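Small ribosomal subunit protein uS8 (Aquifex aeolicus, PDB 3RF2) probably binds directly to the central domain of 16S rRNA as a primary binding protein and helps coordinate assembly of the platform of the 30S subunit. Local coordinates at residues S12-K15 with N16-R20; V27-K31 with L32-I36; V123-V127 with R128-Y132; I141-D145 with A146-T150. One frame throughout, in Å; residues are numbered along the deposited sequence.

Interaction 1: residues S12-K15 with N16-R20. With SO4 (sulfate ion), chain D.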
loop_
_atom_site.group_PDB
_atom_site.type_symbol
_atom_site.label_atom_id
_atom_site.label_comp_id
_atom_site.label_asym_id
_atom_site.label_seq_id
_atom_site.Cartn_x
_atom_site.Cartn_y
_atom_site.Cartn_z
ATOM N N SER A 12 -4.178 3.473 -6.639
ATOM C CA SER A 12 -4.344 4.733 -7.368
ATOM C C SER A 12 -3.769 5.935 -6.622
ATOM O O SER A 12 -2.937 6.663 -7.163
ATOM C CB SER A 12 -5.823 4.991 -7.678
ATOM O OG SER A 12 -6.170 4.406 -8.924
ATOM N N ALA A 13 -4.244 6.155 -5.399
ATOM C CA ALA A 13 -3.693 7.199 -4.537
ATOM C C ALA A 13 -2.155 7.136 -4.490
ATOM O O ALA A 13 -1.457 8.142 -4.677
ATOM C CB ALA A 13 -4.273 7.075 -3.129
ATOM N N ILE A 14 -1.629 5.942 -4.237
ATOM C CA ILE A 14 -0.196 5.785 -4.105
ATOM C C ILE A 14 0.467 6.284 -5.381
ATOM O O ILE A 14 1.391 7.103 -5.335
ATOM C CB ILE A 14 0.181 4.323 -3.844
ATOM C CG1 ILE A 14 -0.095 3.975 -2.382
ATOM C CG2 ILE A 14 1.645 4.084 -4.155
ATOM C CD1 ILE A 14 -0.000 2.486 -2.094
ATOM N N LYS A 15 -0.033 5.814 -6.520
ATOM C CA LYS A 15 0.550 6.171 -7.807
ATOM C C LYS A 15 0.512 7.679 -8.054
ATOM O O LYS A 15 1.475 8.254 -8.557
ATOM C CB LYS A 15 -0.138 5.413 -8.954
ATOM C CG LYS A 15 0.377 3.979 -9.141
ATOM C CD LYS A 15 -0.617 3.097 -9.929
ATOM C CE LYS A 15 -0.686 3.481 -11.415
ATOM N NZ LYS A 15 -1.403 2.464 -12.245
ATOM N N ASN A 16 -0.603 8.316 -7.728
ATOM C CA ASN A 16 -0.730 9.746 -7.983
ATOM C C ASN A 16 0.216 10.568 -7.124
ATOM O O ASN A 16 0.840 11.513 -7.601
ATOM C CB ASN A 16 -2.166 10.205 -7.776
ATOM C CG ASN A 16 -3.056 9.819 -8.930
ATOM O OD1 ASN A 16 -2.573 9.612 -10.048
ATOM N ND2 ASN A 16 -4.360 9.719 -8.671
ATOM N N ALA A 17 0.319 10.189 -5.856
ATOM C CA ALA A 17 1.212 10.866 -4.937
ATOM C C ALA A 17 2.633 10.737 -5.461
ATOM O O ALA A 17 3.402 11.699 -5.461
ATOM C CB ALA A 17 1.077 10.285 -3.538
ATOM N N ILE A 18 2.978 9.553 -5.942
ATOM C CA ILE A 18 4.288 9.358 -6.548
ATOM C C ILE A 18 4.496 10.295 -7.731
ATOM O O ILE A 18 5.549 10.912 -7.877
ATOM C CB ILE A 18 4.502 7.909 -7.001
ATOM C CG1 ILE A 18 4.706 7.000 -5.787
ATOM C CG2 ILE A 18 5.726 7.809 -7.902
ATOM C CD1 ILE A 18 4.776 5.531 -6.138
ATOM N N MET A 19 3.492 10.411 -8.577
ATOM C CA MET A 19 3.660 11.240 -9.754
ATOM C C MET A 19 3.701 12.725 -9.400
ATOM O O MET A 19 4.222 13.533 -10.159
ATOM C CB MET A 19 2.627 10.888 -10.824
ATOM C CG MET A 19 2.945 9.525 -11.468
ATOM S SD MET A 19 1.839 8.984 -12.773
ATOM C CE MET A 19 0.253 9.268 -11.999
ATOM N N ARG A 20 3.184 13.059 -8.223
ATOM C CA ARG A 20 3.300 14.400 -7.676
ATOM C C ARG A 20 4.653 14.632 -6.989
ATOM O O ARG A 20 4.965 15.756 -6.573
ATOM C CB ARG A 20 2.178 14.634 -6.667
ATOM C CG ARG A 20 1.270 15.800 -7.011
ATOM C CD ARG A 20 -0.163 15.508 -6.600
ATOM N NE ARG A 20 -0.223 14.839 -5.303
ATOM C CZ ARG A 20 -1.140 13.935 -4.966
ATOM N NH1 ARG A 20 -2.098 13.584 -5.829
ATOM N NH2 ARG A 20 -1.096 13.380 -3.759
HETATM S S SO4 D . -0.800 2.698 -16.119
HETATM O O1 SO4 D . -0.690 1.522 -15.261
HETATM O O2 SO4 D . -2.205 2.942 -16.430
HETATM O O3 SO4 D . -0.025 2.471 -17.339
HETATM O O4 SO4 D . -0.305 3.866 -15.403
#

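Interaction 2: residues V27-K31 with L32-I36. With SO4 (sulfate ion), chain B.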
loop_
_atom_site.group_PDB
_atom_site.type_symbol
_atom_site.label_atom_id
_atom_site.label_comp_id
_atom_site.label_asym_id
_atom_site.label_seq_id
_atom_site.Cartn_x
_atom_site.Cartn_y
_atom_site.Cartn_z
ATOM N N VAL A 27 -4.134 6.919 3.725
ATOM C CA VAL A 27 -5.231 6.082 3.224
ATOM C C VAL A 27 -6.090 5.529 4.366
ATOM O O VAL A 27 -5.620 5.395 5.493
ATOM C CB VAL A 27 -4.702 4.894 2.384
ATOM C CG1 VAL A 27 -3.973 5.396 1.156
ATOM C CG2 VAL A 27 -3.797 4.013 3.224
ATOM N N PRO A 28 -7.361 5.204 4.079
ATOM C CA PRO A 28 -8.220 4.603 5.106
ATOM C C PRO A 28 -7.694 3.272 5.632
ATOM O O PRO A 28 -7.155 2.479 4.869
ATOM C CB PRO A 28 -9.536 4.387 4.364
ATOM C CG PRO A 28 -9.568 5.513 3.373
ATOM C CD PRO A 28 -8.135 5.695 2.928
ATOM N N SER A 29 -7.871 3.023 6.919
ATOM C CA SER A 29 -7.417 1.785 7.546
ATOM C C SER A 29 -8.082 0.574 6.901
ATOM O O SER A 29 -9.147 0.698 6.310
ATOM C CB SER A 29 -7.796 1.792 9.031
ATOM O OG SER A 29 -7.218 0.694 9.715
ATOM N N SER A 30 -7.440 -0.584 7.040
ATOM C CA SER A 30 -7.940 -1.871 6.589
ATOM C C SER A 30 -6.895 -2.870 7.043
ATOM O O SER A 30 -5.717 -2.556 7.006
ATOM C CB SER A 30 -8.046 -1.887 5.059
ATOM O OG SER A 30 -8.487 -3.137 4.562
ATOM N N LYS A 31 -7.286 -4.069 7.464
ATOM C CA LYS A 31 -6.273 -5.025 7.930
ATOM C C LYS A 31 -5.551 -5.687 6.761
ATOM O O LYS A 31 -4.364 -6.023 6.840
ATOM C CB LYS A 31 -6.870 -6.095 8.843
ATOM C CG LYS A 31 -5.867 -7.163 9.326
ATOM C CD LYS A 31 -4.679 -6.550 10.088
ATOM C CE LYS A 31 -4.078 -7.509 11.133
ATOM N NZ LYS A 31 -4.985 -7.757 12.306
ATOM N N LEU A 32 -6.288 -5.885 5.680
ATOM C CA LEU A 32 -5.718 -6.367 4.434
ATOM C C LEU A 32 -4.713 -5.355 3.879
ATOM O O LEU A 32 -3.608 -5.722 3.507
ATOM C CB LEU A 32 -6.828 -6.621 3.412
ATOM C CG LEU A 32 -6.324 -7.169 2.082
ATOM C CD1 LEU A 32 -5.307 -8.255 2.349
ATOM C CD2 LEU A 32 -7.490 -7.717 1.239
ATOM N N LYS A 33 -5.115 -4.091 3.813
ATOM C CA LYS A 33 -4.239 -3.016 3.355
ATOM C C LYS A 33 -2.937 -2.967 4.164
ATOM O O LYS A 33 -1.851 -2.787 3.627
ATOM C CB LYS A 33 -4.968 -1.667 3.427
ATOM C CG LYS A 33 -5.718 -1.314 2.151
ATOM C CD LYS A 33 -6.395 0.047 2.231
ATOM C CE LYS A 33 -7.922 -0.091 2.167
ATOM N NZ LYS A 33 -8.613 1.183 2.493
ATOM N N GLU A 34 -3.064 -3.139 5.468
ATOM C CA GLU A 34 -1.921 -3.187 6.343
ATOM C C GLU A 34 -0.981 -4.335 6.027
ATOM O O GLU A 34 0.231 -4.147 6.060
ATOM C CB GLU A 34 -2.366 -3.264 7.808
ATOM C CG GLU A 34 -3.146 -2.051 8.277
ATOM C CD GLU A 34 -3.312 -2.035 9.791
ATOM O OE1 GLU A 34 -3.125 -3.103 10.426
ATOM O OE2 GLU A 34 -3.604 -0.950 10.342
ATOM N N ARG A 35 -1.515 -5.526 5.754
ATOM C CA ARG A 35 -0.648 -6.653 5.424
ATOM C C ARG A 35 0.011 -6.411 4.092
ATOM O O ARG A 35 1.128 -6.862 3.860
ATOM C CB ARG A 35 -1.392 -7.983 5.404
ATOM C CG ARG A 35 -1.519 -8.631 6.769
ATOM C CD ARG A 35 -1.950 -10.082 6.657
ATOM N NE ARG A 35 -2.343 -10.637 7.951
ATOM C CZ ARG A 35 -3.530 -10.432 8.510
ATOM N NH1 ARG A 35 -4.427 -9.681 7.889
ATOM N NH2 ARG A 35 -3.817 -10.968 9.691
ATOM N N ILE A 36 -0.690 -5.701 3.215
ATOM C CA ILE A 36 -0.151 -5.389 1.889
ATOM C C ILE A 36 0.997 -4.380 1.982
ATOM O O ILE A 36 2.058 -4.588 1.412
ATOM C CB ILE A 36 -1.236 -4.851 0.949
ATOM C CG1 ILE A 36 -2.217 -5.973 0.582
ATOM C CG2 ILE A 36 -0.607 -4.289 -0.326
ATOM C CD1 ILE A 36 -3.423 -5.470 -0.169
HETATM S S SO4 B . -12.434 2.071 2.679
HETATM O O1 SO4 B . -11.303 1.836 1.783
HETATM O O2 SO4 B . -13.679 1.867 1.943
HETATM O O3 SO4 B . -12.391 3.452 3.152
HETATM O O4 SO4 B . -12.352 1.143 3.806
#

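Interaction 3: residues V123-V127 with R128-Y132. With SO4 (sulfate ion), chain C.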
loop_
_atom_site.group_PDB
_atom_site.type_symbol
_atom_site.label_atom_id
_atom_site.label_comp_id
_atom_site.label_asym_id
_atom_site.label_seq_id
_atom_site.Cartn_x
_atom_site.Cartn_y
_atom_site.Cartn_z
ATOM N N VAL A 123 -8.852 -13.880 -9.315
ATOM C CA VAL A 123 -7.644 -14.541 -9.785
ATOM C C VAL A 123 -6.948 -15.272 -8.648
ATOM O O VAL A 123 -6.299 -14.657 -7.807
ATOM C CB VAL A 123 -6.650 -13.549 -10.416
ATOM C CG1 VAL A 123 -5.349 -14.250 -10.749
ATOM C CG2 VAL A 123 -7.242 -12.916 -11.655
ATOM N N TYR A 124 -7.090 -16.590 -8.627
ATOM C CA TYR A 124 -6.408 -17.414 -7.650
ATOM C C TYR A 124 -5.305 -18.173 -8.357
ATOM O O TYR A 124 -5.475 -18.564 -9.510
ATOM C CB TYR A 124 -7.397 -18.394 -7.015
ATOM C CG TYR A 124 -8.465 -17.718 -6.207
ATOM C CD1 TYR A 124 -8.331 -17.565 -4.832
ATOM C CD2 TYR A 124 -9.602 -17.221 -6.817
ATOM C CE1 TYR A 124 -9.306 -16.938 -4.088
ATOM C CE2 TYR A 124 -10.589 -16.593 -6.081
ATOM C CZ TYR A 124 -10.437 -16.452 -4.721
ATOM O OH TYR A 124 -11.432 -15.818 -4.008
ATOM N N ALA A 125 -4.181 -18.378 -7.673
ATOM C CA ALA A 125 -3.079 -19.163 -8.228
ATOM C C ALA A 125 -2.870 -20.375 -7.352
ATOM O O ALA A 125 -2.945 -20.274 -6.135
ATOM C CB ALA A 125 -1.819 -18.354 -8.288
ATOM N N GLY A 126 -2.599 -21.520 -7.965
ATOM C CA GLY A 126 -2.345 -22.730 -7.204
ATOM C C GLY A 126 -0.873 -22.867 -6.858
ATOM O O GLY A 126 -0.035 -22.083 -7.303
ATOM N N VAL A 127 -0.557 -23.869 -6.055
ATOM C CA VAL A 127 0.824 -24.140 -5.711
ATOM C C VAL A 127 1.710 -24.201 -6.952
ATOM O O VAL A 127 2.796 -23.635 -6.976
ATOM C CB VAL A 127 0.935 -25.466 -4.968
ATOM C CG1 VAL A 127 2.377 -25.777 -4.655
ATOM C CG2 VAL A 127 0.112 -25.410 -3.693
ATOM N N ARG A 128 1.237 -24.884 -7.986
ATOM C CA ARG A 128 2.051 -25.139 -9.172
ATOM C C ARG A 128 1.974 -24.003 -10.180
ATOM O O ARG A 128 2.801 -23.918 -11.086
ATOM C CB ARG A 128 1.618 -26.450 -9.835
ATOM C CG ARG A 128 1.918 -27.702 -9.011
ATOM C CD ARG A 128 1.310 -28.938 -9.644
ATOM N NE ARG A 128 -0.117 -28.748 -9.876
ATOM C CZ ARG A 128 -0.879 -29.560 -10.602
ATOM N NH1 ARG A 128 -0.367 -30.640 -11.184
ATOM N NH2 ARG A 128 -2.165 -29.286 -10.745
ATOM N N THR A 129 0.986 -23.131 -10.029
ATOM C CA THR A 129 0.783 -22.053 -10.994
ATOM C C THR A 129 0.945 -20.660 -10.382
ATOM O O THR A 129 0.194 -19.745 -10.699
ATOM C CB THR A 129 -0.596 -22.143 -11.661
ATOM O OG1 THR A 129 -1.616 -22.142 -10.653
ATOM C CG2 THR A 129 -0.711 -23.423 -12.484
ATOM N N MET A 130 1.943 -20.500 -9.526
ATOM C CA MET A 130 2.187 -19.213 -8.897
ATOM C C MET A 130 3.006 -18.358 -9.857
ATOM O O MET A 130 4.136 -18.693 -10.181
ATOM C CB MET A 130 2.913 -19.421 -7.565
ATOM C CG MET A 130 3.342 -18.151 -6.853
ATOM S SD MET A 130 1.950 -17.340 -6.045
ATOM C CE MET A 130 1.108 -18.764 -5.375
ATOM N N PRO A 131 2.437 -17.233 -10.302
ATOM C CA PRO A 131 3.023 -16.424 -11.379
ATOM C C PRO A 131 4.252 -15.645 -10.933
ATOM O O PRO A 131 4.366 -15.289 -9.752
ATOM C CB PRO A 131 1.901 -15.438 -11.723
ATOM C CG PRO A 131 1.166 -15.275 -10.426
ATOM C CD PRO A 131 1.234 -16.606 -9.726
ATOM N N TYR A 132 5.155 -15.400 -11.876
ATOM C CA TYR A 132 6.264 -14.479 -11.690
ATOM C C TYR A 132 5.861 -13.152 -12.318
ATOM O O TYR A 132 5.033 -13.110 -13.252
ATOM C CB TYR A 132 7.538 -14.992 -12.369
ATOM C CG TYR A 132 8.203 -16.148 -11.659
ATOM C CD1 TYR A 132 9.345 -15.952 -10.911
ATOM C CD2 TYR A 132 7.682 -17.429 -11.732
ATOM C CE1 TYR A 132 9.955 -16.991 -10.251
ATOM C CE2 TYR A 132 8.293 -18.482 -11.072
ATOM C CZ TYR A 132 9.435 -18.255 -10.337
ATOM O OH TYR A 132 10.069 -19.290 -9.674
HETATM S S SO4 C . -2.627 -25.700 -9.166
HETATM O O1 SO4 C . -1.531 -26.478 -8.586
HETATM O O2 SO4 C . -3.728 -25.570 -8.212
HETATM O O3 SO4 C . -3.128 -26.327 -10.388
HETATM O O4 SO4 C . -2.147 -24.368 -9.516
#

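Interaction 4: residues I141-D145 with A146-T150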
loop_
_atom_site.group_PDB
_atom_site.type_symbol
_atom_site.label_atom_id
_atom_site.label_comp_id
_atom_site.label_asym_id
_atom_site.label_seq_id
_atom_site.Cartn_x
_atom_site.Cartn_y
_atom_site.Cartn_z
ATOM N N ILE A 141 1.694 -9.872 -5.102
ATOM C CA ILE A 141 1.272 -9.974 -3.719
ATOM C C ILE A 141 0.073 -10.918 -3.655
ATOM O O ILE A 141 -0.920 -10.709 -4.353
ATOM C CB ILE A 141 0.909 -8.590 -3.144
ATOM C CG1 ILE A 141 2.169 -7.709 -3.086
ATOM C CG2 ILE A 141 0.267 -8.756 -1.785
ATOM C CD1 ILE A 141 1.893 -6.250 -2.836
ATOM N N VAL A 142 0.180 -11.958 -2.831
ATOM C CA VAL A 142 -0.797 -13.033 -2.815
ATOM C C VAL A 142 -1.360 -13.305 -1.431
ATOM O O VAL A 142 -0.613 -13.446 -0.461
ATOM C CB VAL A 142 -0.193 -14.348 -3.345
ATOM C CG1 VAL A 142 0.334 -14.160 -4.773
ATOM C CG2 VAL A 142 0.913 -14.812 -2.445
ATOM N N SER A 143 -2.685 -13.408 -1.348
ATOM C CA SER A 143 -3.339 -13.741 -0.089
ATOM C C SER A 143 -3.440 -15.251 0.070
ATOM O O SER A 143 -4.215 -15.902 -0.633
ATOM C CB SER A 143 -4.730 -13.116 -0.033
ATOM O OG SER A 143 -5.405 -13.500 1.151
ATOM N N THR A 144 -2.648 -15.803 0.986
ATOM C CA THR A 144 -2.601 -17.238 1.190
ATOM C C THR A 144 -3.308 -17.601 2.485
ATOM O O THR A 144 -3.752 -16.725 3.229
ATOM C CB THR A 144 -1.157 -17.748 1.314
ATOM O OG1 THR A 144 -0.721 -17.600 2.670
ATOM C CG2 THR A 144 -0.229 -16.980 0.398
ATOM N N ASP A 145 -3.412 -18.893 2.770
ATOM C CA ASP A 145 -4.028 -19.289 4.029
ATOM C C ASP A 145 -3.005 -19.156 5.163
ATOM O O ASP A 145 -3.255 -19.558 6.299
ATOM C CB ASP A 145 -4.609 -20.708 3.953
ATOM C CG ASP A 145 -3.538 -21.788 3.847
ATOM O OD1 ASP A 145 -2.330 -21.470 3.925
ATOM O OD2 ASP A 145 -3.912 -22.970 3.703
ATOM N N ALA A 146 -1.848 -18.593 4.833
ATOM C CA ALA A 146 -0.801 -18.360 5.817
ATOM C C ALA A 146 -0.438 -16.881 5.906
ATOM O O ALA A 146 0.603 -16.519 6.455
ATOM C CB ALA A 146 0.423 -19.195 5.488
ATOM N N GLY A 147 -1.302 -16.027 5.371
ATOM C CA GLY A 147 -1.049 -14.598 5.362
ATOM C C GLY A 147 -0.702 -14.054 3.981
ATOM O O GLY A 147 -0.599 -14.799 3.002
ATOM N N VAL A 148 -0.526 -12.735 3.923
ATOM C CA VAL A 148 -0.314 -11.999 2.689
ATOM C C VAL A 148 1.182 -11.882 2.482
ATOM O O VAL A 148 1.885 -11.436 3.382
ATOM C CB VAL A 148 -0.938 -10.592 2.802
ATOM C CG1 VAL A 148 -0.643 -9.752 1.572
ATOM C CG2 VAL A 148 -2.445 -10.698 3.024
ATOM N N MET A 149 1.675 -12.279 1.308
ATOM C CA MET A 149 3.117 -12.400 1.096
ATOM C C MET A 149 3.467 -12.338 -0.386
ATOM O O MET A 149 2.581 -12.239 -1.232
ATOM C CB MET A 149 3.610 -13.725 1.681
ATOM C CG MET A 149 2.818 -14.936 1.172
ATOM S SD MET A 149 3.465 -16.550 1.672
ATOM C CE MET A 149 2.921 -16.641 3.385
ATOM N N THR A 150 4.754 -12.423 -0.706
ATOM C CA THR A 150 5.169 -12.356 -2.097
ATOM C C THR A 150 4.988 -13.690 -2.779
ATOM O O THR A 150 4.729 -14.711 -2.134
ATOM C CB THR A 150 6.628 -11.890 -2.266
ATOM O OG1 THR A 150 7.514 -12.834 -1.657
ATOM C CG2 THR A 150 6.829 -10.542 -1.620
#

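Interaction 1: residues S12-K15 with N16-R20
N16, A17, I18 and M19 each donate a backbone N-H to the residue four places earlier, S12, A13, I14 and K15, the i to i+4 pattern of the last turns of alpha helix 6-19. The four bonds are alike in length: N16 N to S12 O is 2.9 Å, and M19 N to K15 O is 3.0 Å. They change in direction, however. The first two donors approach nearly along the C=O axis, whereas M19 N is tilted 22° from the plane of the K15 carbonyl. R20 N then bonds to N16 O, and the R20 guanidinium lies with one face over A17 CA while its NE forms a salt bridge with D22.

Apolar packing runs along one side of the helix. I14 and I18 lie side by side and point the same way, with I14 CG2 4.0 Å from I18 CD1. Beyond them, I18 and A17 both pack on L98 of strand 93-98, which places this side of the helix against the three-stranded sheet.

The charged contact belongs to K15. N112 OD1 is the stronger partner of its NZ, and N112 ND2 also bonds a sulfate ion, presumably taken up from the crystallisation medium. A bend at chi3 (71°) turns the end of the K15 chain toward the sulfate, where K15 NZ makes a weak hydrogen bond of 3.2 Å to O1.

Interaction 2: residues V27-K31 with L32-I36
K33 NZ bonds at once to the carbonyl oxygen of P28 and to a sulfate ion. Sulfate O1 lies 2.9 Å from K33 NZ, and P28 O lies 3.1 Å from the same nitrogen. The ammonium sits well above the P28 carbonyl plane, 48° out of it. The K33 chain reaches this point by running past S30: its CE comes within 3.4 Å of S30 CB, a tight carbon contact, and a turn at chi3 (-115°) carries the end on toward P28. Were K33 cut back to an alanine, P28 O and the sulfate would probably both lose this donor and a gap open beside S30 CB.

The helix start is built on backbone bonds, E34 N to S30 O and R35 N to K31 O, each 3.1 Å long. E34 CG lies against S30 O, off its outer end, and OE2 bonds to the hydroxyl of Y92. With chi1 at 178°, CG swung away from the backbone N, the K31 chain slants across the end of R35, and K31 CE lies over one face of the guanidinium. The two like charges stay close, with K31 NZ 4.3 Å from R35 NH2, which would probably disfavour a nearer approach.

V27 is backbone-bonded to I94 of strand 93-98, while L32 packs on I164 of strand 161-167. The whole is a strand-to-helix connection, strand 24-28 leading into helix 31-43 with S30 at the N-cap position.

Interaction 3: residues V123-V127 with R128-Y132
A125 sets its methyl group against T129, M130 and P131, where the chain leaves the short strand 124-125 and reverses in a type I beta turn, G126 to T129, at the surface. Strand 124-125 is an element of the five-stranded antiparallel sheet, in which A125 is hydrogen-bonded through its backbone to G161. A125 CB is 3.4 Å from T129 O and 3.8 Å from P131 CD. The M130 chain, bent at chi2 and chi3, curls its CE back to the same methyl; farther on, M130 packs against helix 151-156, touching D151 and A154.

G126 carries the polar closure of the turn. Its N-H is received by the T129 hydroxyl oxygen, 2.9 Å from G126 N to T129 OG1, while G126 O accepts T129 N at 3.1 Å. In that second bond T129 N stands above the carbonyl plane, 71° out of it. With chi1 at 56°, T129 OG1 sits between its own backbone N and carbonyl carbon, from where it can reach back to G126. It also lies near O4 of a sulfate ion, but the place of that oxygen is less sure.

V127 and R128 are the two central residues of the turn, and R128 binds the sulfate. The anion lies at the edge of the guanidinium, its sulfur in the plane of the group. Sulfate O1 receives both the backbone N-H of R128 and the nearly straight bond from its side chain, with R128 NE 3.0 Å from O1 (175°), and R128 NH2 reaches O3 at 3.1 Å.

Interaction 4: residues I141-D145 with A146-T150
T144 OG1 works in both directions at the hairpin end: it accepts the backbone N-H of A146, with A146 N only 2.6 Å away, and donates to G147 O at 2.8 Å. The donated bond falls on a lone pair in the carbonyl plane, and T144 N approaches the same G147 O from above that plane, so two donors hold one oxygen. A chi1 of 85° places OG1 between the backbone N and the carbonyl carbon of T144, facing the turn. Without the hydroxyl, as with a valine here, A146 N is likely to lose its acceptor and G147 O one of its two donors, freeing the turn to shift.

Strands 139-144 and 149-150 form an antiparallel beta hairpin. V142 and M149 are a hydrogen-bonded pair, with V142 N to M149 O 2.9 Å and almost straight (171°). G147, at phi 108°, has a backbone conformation in which a side chain would jam against the preceding carbonyl.

On one face T144 CG2 meets M149 CG at 3.7 Å, the side chains crossing at about a right angle, and V142 CG2 lies beside the same methionine. The other face joins I141 CG2 to V148 CG1 at 3.6 Å. T150 OG1 caps E153 N at the start of helix 151-156.

Overall arrangement
Interaction 1 lies on a helix packed on the three-stranded sheet; interaction 2 runs from an outer strand of that sheet into helix 31-43, which reaches the five-stranded sheet of interactions 3 and 4. Interaction 3 is a surface loop, about 22 Å from the chain centre to its own, whereas the other three are partly buried. Interactions 2 and 4 touch through apolar groups, R35, L32 and I36 meeting V148 and I141, so helix 31-43 packs on the hairpin. M130 meets V142 between interactions 3 and 4. Interactions 1 and 4 lie on opposite sides of the centre. A sulfate meets a lysine or arginine in interactions 1, 2 and 3, while interaction 4 relies on backbone pairing and a threonine hydroxyl.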